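Local coordinates for inner membrane protein (Salmonella typhimurium LT2, PDB 2QJV), which probably isomerises a glucuronate-type sugar acid, as a metal-binding member of the KduI/IolB family in the cupin clan, at residues G73-P78 against E157-A162; D102-V107 against Y189-P194; A164-P169 against N239-V244. The protein carries 2 engineered substitutions. All blocks are in the same frame, centred on the assembly; numbering follows the deposited sequence.

Contact 1 of 3, residues G73-P78 against E157-A162; sequences GQRMSP and EVYTNA. Engineered in segment 157-162: Ala162 (natural residue Glu).
Arg75 meets Glu157 end-on in a two-pronged salt bridge: NH1 of Arg75 donates to Glu157 OE2 at 2.9 Å, and NH2 of Arg75 to Glu157 OE1, also at 2.9 Å. Each carboxylate oxygen receives its N-H on the syn side, though from clearly out of the carboxylate plane; both bonds are close to straight, and the two flat groups are turned only 18° from each other. Next to this pair Tyr159 OH donates to Pro78 O at 2.7 Å. That carbonyl oxygen sits at the edge of the tyrosine ring and reaches Tyr159 CE2 at 3.1 Å. Arg75 NH1 also approaches Tyr159 OH (3.2 Å), but at an angle too poor for a hydrogen bond; ring and guanidinium stand almost perpendicular, at 88°. Pro78 serves twice, since its CA lies 3.6 Å above one face of the Arg75 guanidinium, offset toward the rim. Arginine suits this place because its five N-H groups can satisfy several buried acceptors at once. Its CG lies between the backbone N and the carbonyl carbon (chi1 75°), and from there the chain runs extended to carry the charge across to the strand. Beyond the two segments, NE of Arg75 donates to Val56 O and NH1 also to Ile82 O, which fixes the rotation of the guanidinium. Within its own sheet Glu157 is also hydrogen-bonded to Tyr240 OH through OE1 and to His141 ND1 through OE2, probably as acceptor, which would help to stabilise a buried negative charge. Strand 154-160 runs between 138-142 and 238-246 in that antiparallel sheet, while Arg75 and Pro78 belong to the long connection from strand 60-61 to strand 86-89, which lies against it.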
loop_
_atom_site.group_PDB
_atom_site.type_symbol
_atom_site.label_atom_id
_atom_site.label_comp_id
_atom_site.label_asym_id
_atom_site.label_seq_id
_atom_site.Cartn_x
_atom_site.Cartn_y
_atom_site.Cartn_z
ATOM N N GLY A 73 -11.177 -34.004 -27.047
ATOM C CA GLY A 73 -12.001 -32.953 -26.478
ATOM C C GLY A 73 -13.447 -33.305 -26.780
ATOM O O GLY A 73 -13.735 -34.315 -27.422
ATOM N N GLN A 74 -14.352 -32.475 -26.300
ATOM C CA GLN A 74 -15.774 -32.623 -26.546
ATOM C C GLN A 74 -16.499 -31.305 -26.260
ATOM O O GLN A 74 -17.128 -30.724 -27.140
ATOM C CB GLN A 74 -16.346 -33.754 -25.691
ATOM C CG GLN A 74 -17.788 -34.103 -25.955
ATOM C CD GLN A 74 -18.274 -35.151 -24.960
ATOM O OE1 GLN A 74 -17.495 -35.724 -24.153
ATOM N NE2 GLN A 74 -19.549 -35.366 -24.968
ATOM N N ARG A 75 -16.450 -30.857 -25.017
ATOM C CA ARG A 75 -17.154 -29.634 -24.631
ATOM C C ARG A 75 -16.573 -28.395 -25.332
ATOM O O ARG A 75 -15.347 -28.255 -25.513
ATOM C CB ARG A 75 -17.139 -29.464 -23.108
ATOM C CG ARG A 75 -15.826 -29.025 -22.487
ATOM C CD ARG A 75 -15.823 -29.278 -20.991
ATOM N NE ARG A 75 -14.686 -28.597 -20.387
ATOM C CZ ARG A 75 -14.256 -28.749 -19.144
ATOM N NH1 ARG A 75 -14.811 -29.623 -18.332
ATOM N NH2 ARG A 75 -13.220 -28.029 -18.727
HETATM N N MSE A 76 -17.485 -27.523 -25.725
HETATM C CA MSE A 76 -17.169 -26.248 -26.356
HETATM C C MSE A 76 -17.204 -25.103 -25.339
HETATM O O MSE A 76 -16.944 -23.960 -25.687
HETATM C CB MSE A 76 -18.119 -26.019 -27.521
HETATM C CG MSE A 76 -18.064 -27.177 -28.555
HETATM SE SE MSE A 76 -16.260 -27.514 -29.270
HETATM C CE MSE A 76 -16.077 -25.906 -30.244
ATOM N N SER A 77 -17.493 -25.448 -24.081
ATOM C CA SER A 77 -17.489 -24.545 -22.950
ATOM C C SER A 77 -17.274 -25.351 -21.657
ATOM O O SER A 77 -17.843 -26.442 -21.502
ATOM C CB SER A 77 -18.803 -23.788 -22.813
ATOM O OG SER A 77 -18.821 -23.077 -21.572
ATOM N N PRO A 78 -16.515 -24.815 -20.703
ATOM C CA PRO A 78 -16.416 -25.552 -19.413
ATOM C C PRO A 78 -17.806 -25.727 -18.708
ATOM O O PRO A 78 -18.037 -26.718 -18.028
ATOM C CB PRO A 78 -15.409 -24.691 -18.606
ATOM C CG PRO A 78 -15.562 -23.329 -19.175
ATOM C CD PRO A 78 -15.716 -23.565 -20.655
ATOM N N GLU A 157 -10.864 -29.659 -11.339
ATOM C CA GLU A 157 -11.762 -28.577 -11.753
ATOM C C GLU A 157 -13.049 -28.685 -10.881
ATOM O O GLU A 157 -13.530 -29.780 -10.539
ATOM C CB GLU A 157 -11.975 -28.524 -13.287
ATOM C CG GLU A 157 -12.717 -29.658 -13.875
ATOM C CD GLU A 157 -12.846 -29.628 -15.383
ATOM O OE1 GLU A 157 -12.181 -28.825 -16.090
ATOM O OE2 GLU A 157 -13.542 -30.520 -15.855
ATOM N N VAL A 158 -13.571 -27.525 -10.484
ATOM C CA VAL A 158 -14.714 -27.404 -9.601
ATOM C C VAL A 158 -15.756 -26.402 -10.140
ATOM O O VAL A 158 -15.382 -25.359 -10.696
ATOM C CB VAL A 158 -14.243 -26.963 -8.173
ATOM C CG1 VAL A 158 -15.436 -26.833 -7.188
ATOM C CG2 VAL A 158 -13.172 -27.927 -7.628
ATOM N N TYR A 159 -17.034 -26.775 -9.990
ATOM C CA TYR A 159 -18.187 -25.981 -10.396
ATOM C C TYR A 159 -18.949 -25.569 -9.175
ATOM O O TYR A 159 -19.422 -26.406 -8.419
ATOM C CB TYR A 159 -19.137 -26.741 -11.308
ATOM C CG TYR A 159 -18.527 -27.172 -12.587
ATOM C CD1 TYR A 159 -17.710 -28.298 -12.646
ATOM C CD2 TYR A 159 -18.806 -26.500 -13.753
ATOM C CE1 TYR A 159 -17.155 -28.716 -13.832
ATOM C CE2 TYR A 159 -18.255 -26.902 -14.940
ATOM C CZ TYR A 159 -17.451 -28.016 -14.991
ATOM O OH TYR A 159 -16.899 -28.384 -16.188
ATOM N N THR A 160 -19.067 -24.249 -8.999
ATOM C CA THR A 160 -19.741 -23.660 -7.860
ATOM C C THR A 160 -20.904 -22.817 -8.389
ATOM O O THR A 160 -20.702 -21.780 -8.992
ATOM C CB THR A 160 -18.774 -22.837 -6.963
ATOM O OG1 THR A 160 -17.581 -23.597 -6.702
ATOM C CG2 THR A 160 -19.471 -22.424 -5.594
ATOM N N ASN A 161 -22.118 -23.252 -8.119
ATOM C CA ASN A 161 -23.299 -22.493 -8.576
ATOM C C ASN A 161 -23.476 -21.186 -7.805
ATOM O O ASN A 161 -23.039 -21.065 -6.643
ATOM C CB ASN A 161 -24.528 -23.393 -8.566
ATOM C CG ASN A 161 -24.415 -24.522 -9.590
ATOM O OD1 ASN A 161 -23.554 -24.510 -10.494
ATOM N ND2 ASN A 161 -25.281 -25.479 -9.465
ATOM N N ALA A 162 -24.021 -20.187 -8.508
ATOM C CA ALA A 162 -24.179 -18.821 -7.987
ATOM C C ALA A 162 -24.837 -18.844 -6.605
ATOM O O ALA A 162 -25.918 -19.429 -6.441
ATOM C CB ALA A 162 -24.980 -17.950 -8.964
#

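Contact 2 of 3, residues D102-V107 against Y189-P194; sequences DLELAV and YHRFNP. With SO4 (sulfate ion), chain J.
The guanidinium of Arg191 and the carboxylate of Glu104 meet edge to edge and nearly coplanar, 28° apart, while the ring of Tyr189 is turned steeply to the carboxylate and receives Glu104 OE2 at its own edge. Arginine presents its NE side here: NE of Arg191 donates to Glu104 OE2 at 2.8 Å and NH2 of Arg191 to Glu104 OE1 at 2.9 Å, the latter almost perfectly straight at 174°. These N-H groups come in on the syn side of the carboxylate and the hydroxyl of Tyr189 on the anti side, each moderately out of its plane; Tyr189 OH donates to Glu104 OE2 at 2.6 Å. One oxygen thus accepts two hydrogen bonds, a load that suits a carboxylate and probably favours its charged form. Glu104 can reach so far because its CG is anti to the backbone N (chi1 -174°) and the chain beyond is extended; Arg191, by contrast, folds at chi2 and chi3, which turns its NE edge toward the acid. A sulfate, probably from the crystallisation liquor, lies beside the guanidinium, displaced to one side of its plane: sulfate O1, near the edge, is 2.9 Å from Arg191 NH1, and O4 takes a weak bond from Arg191 NH2 at 3.4 Å. Arg219 and Asn218 bind the same anion, and OD1 of Asn218 also accepts from Arg191 NH1. These bonds together fix the orientation of the guanidinium; whether a natural anion binds where the sulfate sits is not known. Strand 104-111 belongs to a six-stranded antiparallel sheet and strand 181-193 to a five-stranded one, so the ion pair ties two sheets together across a buried interface, consistent with the bicupin build of other KduI/IolB proteins.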
loop_
_atom_site.group_PDB
_atom_site.type_symbol
_atom_site.label_atom_id
_atom_site.label_comp_id
_atom_site.label_asym_id
_atom_site.label_seq_id
_atom_site.Cartn_x
_atom_site.Cartn_y
_atom_site.Cartn_z
ATOM N N ASP A 102 -11.644 -23.705 -32.488
ATOM C CA ASP A 102 -11.137 -22.683 -31.553
ATOM C C ASP A 102 -10.918 -23.436 -30.237
ATOM O O ASP A 102 -11.725 -24.321 -29.862
ATOM C CB ASP A 102 -12.102 -21.512 -31.395
ATOM C CG ASP A 102 -12.183 -20.611 -32.638
ATOM O OD1 ASP A 102 -11.388 -20.741 -33.611
ATOM O OD2 ASP A 102 -13.077 -19.738 -32.641
ATOM N N LEU A 103 -9.823 -23.125 -29.563
ATOM C CA LEU A 103 -9.382 -23.864 -28.410
ATOM C C LEU A 103 -8.912 -23.017 -27.234
ATOM O O LEU A 103 -8.132 -22.050 -27.386
ATOM C CB LEU A 103 -8.207 -24.767 -28.855
ATOM C CG LEU A 103 -7.546 -25.707 -27.825
ATOM C CD1 LEU A 103 -8.460 -26.892 -27.394
ATOM C CD2 LEU A 103 -6.196 -26.178 -28.341
ATOM N N GLU A 104 -9.381 -23.394 -26.057
ATOM C CA GLU A 104 -8.916 -22.840 -24.783
ATOM C C GLU A 104 -8.150 -23.954 -24.111
ATOM O O GLU A 104 -8.730 -24.936 -23.633
ATOM C CB GLU A 104 -10.047 -22.361 -23.890
ATOM C CG GLU A 104 -9.647 -21.643 -22.607
ATOM C CD GLU A 104 -10.905 -21.331 -21.766
ATOM O OE1 GLU A 104 -12.054 -21.614 -22.244
ATOM O OE2 GLU A 104 -10.747 -20.857 -20.632
ATOM N N LEU A 105 -6.823 -23.813 -24.131
ATOM C CA LEU A 105 -5.915 -24.838 -23.617
ATOM C C LEU A 105 -5.185 -24.405 -22.372
ATOM O O LEU A 105 -4.519 -23.364 -22.380
ATOM C CB LEU A 105 -4.864 -25.218 -24.690
ATOM C CG LEU A 105 -3.794 -26.273 -24.337
ATOM C CD1 LEU A 105 -4.376 -27.695 -24.304
ATOM C CD2 LEU A 105 -2.630 -26.122 -25.340
ATOM N N ALA A 106 -5.262 -25.239 -21.331
ATOM C CA ALA A 106 -4.517 -25.032 -20.081
ATOM C C ALA A 106 -3.307 -25.969 -20.088
ATOM O O ALA A 106 -3.426 -27.158 -20.430
ATOM C CB ALA A 106 -5.396 -25.233 -18.823
ATOM N N VAL A 107 -2.127 -25.407 -19.824
ATOM C CA VAL A 107 -0.872 -26.179 -19.690
ATOM C C VAL A 107 -0.450 -26.059 -18.208
ATOM O O VAL A 107 -0.004 -24.996 -17.725
ATOM C CB VAL A 107 0.227 -25.750 -20.679
ATOM C CG1 VAL A 107 1.463 -26.680 -20.569
ATOM C CG2 VAL A 107 -0.315 -25.732 -22.151
ATOM N N TYR A 189 -7.835 -20.886 -11.850
ATOM C CA TYR A 189 -8.159 -20.263 -13.123
ATOM C C TYR A 189 -9.692 -20.213 -13.160
ATOM O O TYR A 189 -10.359 -21.249 -13.385
ATOM C CB TYR A 189 -7.571 -21.037 -14.302
ATOM C CG TYR A 189 -7.995 -20.532 -15.675
ATOM C CD1 TYR A 189 -7.664 -19.225 -16.109
ATOM C CD2 TYR A 189 -8.640 -21.373 -16.581
ATOM C CE1 TYR A 189 -8.041 -18.764 -17.353
ATOM C CE2 TYR A 189 -9.010 -20.923 -17.863
ATOM C CZ TYR A 189 -8.716 -19.610 -18.244
ATOM O OH TYR A 189 -9.070 -19.186 -19.495
ATOM N N HIS A 190 -10.235 -18.995 -13.047
ATOM C CA HIS A 190 -11.672 -18.780 -12.924
ATOM C C HIS A 190 -12.414 -18.431 -14.214
ATOM O O HIS A 190 -11.900 -17.706 -15.085
ATOM C CB HIS A 190 -11.979 -17.645 -11.941
ATOM C CG HIS A 190 -11.724 -17.987 -10.502
ATOM N ND1 HIS A 190 -12.720 -18.449 -9.665
ATOM C CD2 HIS A 190 -10.606 -17.885 -9.747
ATOM C CE1 HIS A 190 -12.215 -18.620 -8.452
ATOM N NE2 HIS A 190 -10.938 -18.268 -8.470
ATOM N N ARG A 191 -13.633 -18.951 -14.286
ATOM C CA ARG A 191 -14.570 -18.712 -15.393
ATOM C C ARG A 191 -15.966 -18.458 -14.815
ATOM O O ARG A 191 -16.321 -18.985 -13.734
ATOM C CB ARG A 191 -14.572 -19.882 -16.390
ATOM C CG ARG A 191 -13.200 -20.210 -16.990
ATOM C CD ARG A 191 -12.737 -19.226 -18.075
ATOM N NE ARG A 191 -13.052 -19.731 -19.399
ATOM C CZ ARG A 191 -14.156 -19.523 -20.084
ATOM N NH1 ARG A 191 -15.126 -18.760 -19.641
ATOM N NH2 ARG A 191 -14.282 -20.100 -21.251
ATOM N N PHE A 192 -16.753 -17.652 -15.548
ATOM C CA PHE A 192 -18.116 -17.263 -15.168
ATOM C C PHE A 192 -19.126 -17.425 -16.288
ATOM O O PHE A 192 -18.792 -17.311 -17.486
ATOM C CB PHE A 192 -18.149 -15.812 -14.637
ATOM C CG PHE A 192 -17.300 -15.627 -13.449
ATOM C CD1 PHE A 192 -17.801 -15.896 -12.164
ATOM C CD2 PHE A 192 -15.959 -15.285 -13.592
ATOM C CE1 PHE A 192 -16.962 -15.825 -11.078
ATOM C CE2 PHE A 192 -15.119 -15.246 -12.499
ATOM C CZ PHE A 192 -15.622 -15.479 -11.250
ATOM N N ASN A 193 -20.341 -17.773 -15.865
ATOM C CA ASN A 193 -21.504 -17.885 -16.711
ATOM C C ASN A 193 -22.706 -17.218 -16.026
ATOM O O ASN A 193 -23.163 -17.679 -14.960
ATOM C CB ASN A 193 -21.814 -19.348 -17.099
ATOM C CG ASN A 193 -22.898 -19.438 -18.140
ATOM O OD1 ASN A 193 -22.938 -18.654 -19.070
ATOM N ND2 ASN A 193 -23.807 -20.383 -17.969
ATOM N N PRO A 194 -23.229 -16.112 -16.613
ATOM C CA PRO A 194 -22.772 -15.400 -17.832
ATOM C C PRO A 194 -21.348 -14.837 -17.661
ATOM O O PRO A 194 -20.894 -14.670 -16.534
ATOM C CB PRO A 194 -23.848 -14.319 -18.059
ATOM C CG PRO A 194 -25.014 -14.766 -17.249
ATOM C CD PRO A 194 -24.480 -15.550 -16.097
HETATM S S SO4 J . -16.624 -16.822 -22.669
HETATM O O1 SO4 J . -16.870 -17.149 -21.249
HETATM O O2 SO4 J . -15.964 -15.540 -22.870
HETATM O O3 SO4 J . -17.918 -16.615 -23.350
HETATM O O4 SO4 J . -15.915 -17.949 -23.291
#

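Contact 3 of 3, residues A164-P169 against N239-V244. Engineered in segment 164-169: Ala164 (natural residue Asp).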
loop_
_atom_site.group_PDB
_atom_site.type_symbol
_atom_site.label_atom_id
_atom_site.label_comp_id
_atom_site.label_asym_id
_atom_site.label_seq_id
_atom_site.Cartn_x
_atom_site.Cartn_y
_atom_site.Cartn_z
ATOM N N ALA A 164 -23.333 -20.156 -3.785
ATOM C CA ALA A 164 -22.578 -21.118 -2.995
ATOM C C ALA A 164 -21.133 -20.685 -2.739
ATOM O O ALA A 164 -20.511 -19.904 -3.494
ATOM C CB ALA A 164 -22.588 -22.513 -3.674
ATOM N N THR A 165 -20.585 -21.264 -1.674
ATOM C CA THR A 165 -19.196 -21.063 -1.257
ATOM C C THR A 165 -18.409 -22.365 -1.507
ATOM O O THR A 165 -18.892 -23.434 -1.163
ATOM C CB THR A 165 -19.107 -20.689 0.242
ATOM O OG1 THR A 165 -20.185 -19.821 0.593
ATOM C CG2 THR A 165 -17.739 -20.041 0.564
ATOM N N SER A 166 -17.226 -22.259 -2.118
ATOM C CA SER A 166 -16.368 -23.423 -2.382
ATOM C C SER A 166 -14.956 -23.168 -1.819
ATOM O O SER A 166 -14.686 -22.073 -1.304
ATOM C CB SER A 166 -16.383 -23.847 -3.878
ATOM O OG SER A 166 -15.935 -22.843 -4.716
ATOM N N SER A 167 -14.091 -24.202 -1.872
ATOM C CA SER A 167 -12.808 -24.202 -1.150
ATOM C C SER A 167 -13.125 -23.811 0.334
ATOM O O SER A 167 -12.390 -23.096 1.009
ATOM C CB SER A 167 -11.758 -23.309 -1.825
ATOM O OG SER A 167 -11.589 -23.740 -3.187
ATOM N N TRP A 168 -14.211 -24.388 0.804
ATOM C CA TRP A 168 -14.834 -24.029 2.044
ATOM C C TRP A 168 -15.530 -25.261 2.595
ATOM O O TRP A 168 -16.172 -25.967 1.845
ATOM C CB TRP A 168 -15.835 -22.874 1.781
ATOM C CG TRP A 168 -16.619 -22.456 2.969
ATOM C CD1 TRP A 168 -17.911 -22.790 3.251
ATOM C CD2 TRP A 168 -16.166 -21.627 4.050
ATOM N NE1 TRP A 168 -18.295 -22.221 4.441
ATOM C CE2 TRP A 168 -17.252 -21.497 4.954
ATOM C CE3 TRP A 168 -14.960 -20.965 4.332
ATOM C CZ2 TRP A 168 -17.156 -20.755 6.144
ATOM C CZ3 TRP A 168 -14.859 -20.237 5.502
ATOM C CH2 TRP A 168 -15.952 -20.125 6.401
ATOM N N PRO A 169 -15.439 -25.530 3.923
ATOM C CA PRO A 169 -14.769 -24.799 4.999
ATOM C C PRO A 169 -13.306 -24.595 4.653
ATOM O O PRO A 169 -12.688 -25.433 3.985
ATOM C CB PRO A 169 -14.914 -25.704 6.214
ATOM C CG PRO A 169 -16.010 -26.550 5.909
ATOM C CD PRO A 169 -16.064 -26.749 4.437
ATOM N N ASN A 239 -19.877 -20.135 -11.313
ATOM C CA ASN A 239 -18.422 -20.154 -11.309
ATOM C C ASN A 239 -17.871 -21.559 -11.623
ATOM O O ASN A 239 -18.518 -22.580 -11.396
ATOM C CB ASN A 239 -17.920 -19.598 -9.952
ATOM C CG ASN A 239 -16.382 -19.650 -9.747
ATOM O OD1 ASN A 239 -15.939 -20.405 -8.880
ATOM N ND2 ASN A 239 -15.573 -18.835 -10.497
ATOM N N TYR A 240 -16.691 -21.546 -12.218
ATOM C CA TYR A 240 -15.890 -22.678 -12.522
ATOM C C TYR A 240 -14.451 -22.264 -12.226
ATOM O O TYR A 240 -14.079 -21.104 -12.434
ATOM C CB TYR A 240 -16.039 -23.075 -14.007
ATOM C CG TYR A 240 -14.923 -23.925 -14.569
ATOM C CD1 TYR A 240 -13.742 -23.319 -15.035
ATOM C CD2 TYR A 240 -15.011 -25.309 -14.627
ATOM C CE1 TYR A 240 -12.688 -24.061 -15.519
ATOM C CE2 TYR A 240 -13.973 -26.072 -15.167
ATOM C CZ TYR A 240 -12.806 -25.440 -15.612
ATOM O OH TYR A 240 -11.738 -26.136 -16.144
ATOM N N TYR A 241 -13.659 -23.191 -11.706
ATOM C CA TYR A 241 -12.208 -23.000 -11.673
ATOM C C TYR A 241 -11.433 -24.292 -11.855
ATOM O O TYR A 241 -11.878 -25.371 -11.460
ATOM C CB TYR A 241 -11.704 -22.229 -10.424
ATOM C CG TYR A 241 -12.186 -22.740 -9.081
ATOM C CD1 TYR A 241 -11.600 -23.869 -8.478
ATOM C CD2 TYR A 241 -13.206 -22.075 -8.395
ATOM C CE1 TYR A 241 -12.025 -24.321 -7.254
ATOM C CE2 TYR A 241 -13.642 -22.521 -7.174
ATOM C CZ TYR A 241 -13.042 -23.652 -6.594
ATOM O OH TYR A 241 -13.453 -24.084 -5.356
ATOM N N LEU A 242 -10.290 -24.151 -12.541
ATOM C CA LEU A 242 -9.325 -25.201 -12.762
ATOM C C LEU A 242 -8.146 -24.905 -11.854
ATOM O O LEU A 242 -7.591 -23.788 -11.892
ATOM C CB LEU A 242 -8.896 -25.270 -14.226
ATOM C CG LEU A 242 -7.824 -26.252 -14.655
ATOM C CD1 LEU A 242 -8.268 -27.729 -14.479
ATOM C CD2 LEU A 242 -7.437 -25.956 -16.130
ATOM N N ASN A 243 -7.813 -25.867 -11.002
ATOM C CA ASN A 243 -6.707 -25.766 -10.031
ATOM C C ASN A 243 -5.554 -26.667 -10.366
ATOM O O ASN A 243 -5.738 -27.802 -10.832
ATOM C CB ASN A 243 -7.112 -26.177 -8.586
ATOM C CG ASN A 243 -8.265 -25.369 -7.984
ATOM O OD1 ASN A 243 -9.214 -25.952 -7.451
ATOM N ND2 ASN A 243 -8.196 -24.087 -8.056
ATOM N N VAL A 244 -4.354 -26.144 -10.132
ATOM C CA VAL A 244 -3.095 -26.882 -10.237
ATOM C C VAL A 244 -2.410 -26.776 -8.852
ATOM O O VAL A 244 -2.357 -25.684 -8.238
ATOM C CB VAL A 244 -2.140 -26.387 -11.378
ATOM C CG1 VAL A 244 -0.858 -27.248 -11.479
ATOM C CG2 VAL A 244 -2.901 -26.333 -12.738
#
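Ser166 is extended on the short strand 165-166, and Ser167 then turns into the left-handed region (phi 50°, psi 42°), which lets two successive serines both point their CB toward Tyr241 on strand 238-246. The strands belong to two different antiparallel sheets of the cupin fold, and the tyrosine spans the gap between them. Its CG sits between the backbone N and the carbonyl carbon (chi1 51°), sending the ring across to the serines. There Tyr241 OH lies 2.8 Å from Ser166 OG in a hydrogen bond, with OG at the edge of the ring and close to its plane. Ser167 OG comes in obliquely, 2.9 Å from Tyr241 OH. Ser166 OG is also hydrogen-bonded to Thr160 OG1, and Ser167 OG to Tyr188 OH, so the small hydroxyls join a largely buried polar network in which serine fits by donating and accepting from one compact group. The Ser167 side chain is about 6 Å from the nickel ion of the site built by His171, His173, Glu186 and His229, probably the centre of activity. At the same ring edge, Tyr241 CE2 lies 3.4 Å from Ser166 OG.

The three contacts lie close together: the centres of contacts 1 and 2 are about 9 Å apart, those of 1 and 3 about 12 Å, and those of 2 and 3 about 15 Å. All reach one antiparallel sheet, in which strand 238-246 (contact 3) runs between 154-160 (contact 1) and 181-193 (contact 2). Contacts 1 and 2 bring in N-terminal elements; contact 2 alternates along the chain with both others, while contact 1 closes before contact 3 opens. Probable backbone bonds, Arg191 N to Tyr240 O and Tyr189 N to Leu242 O, join contacts 2 and 3. This sheet thus connects the N-terminal half to the surroundings of a nickel site.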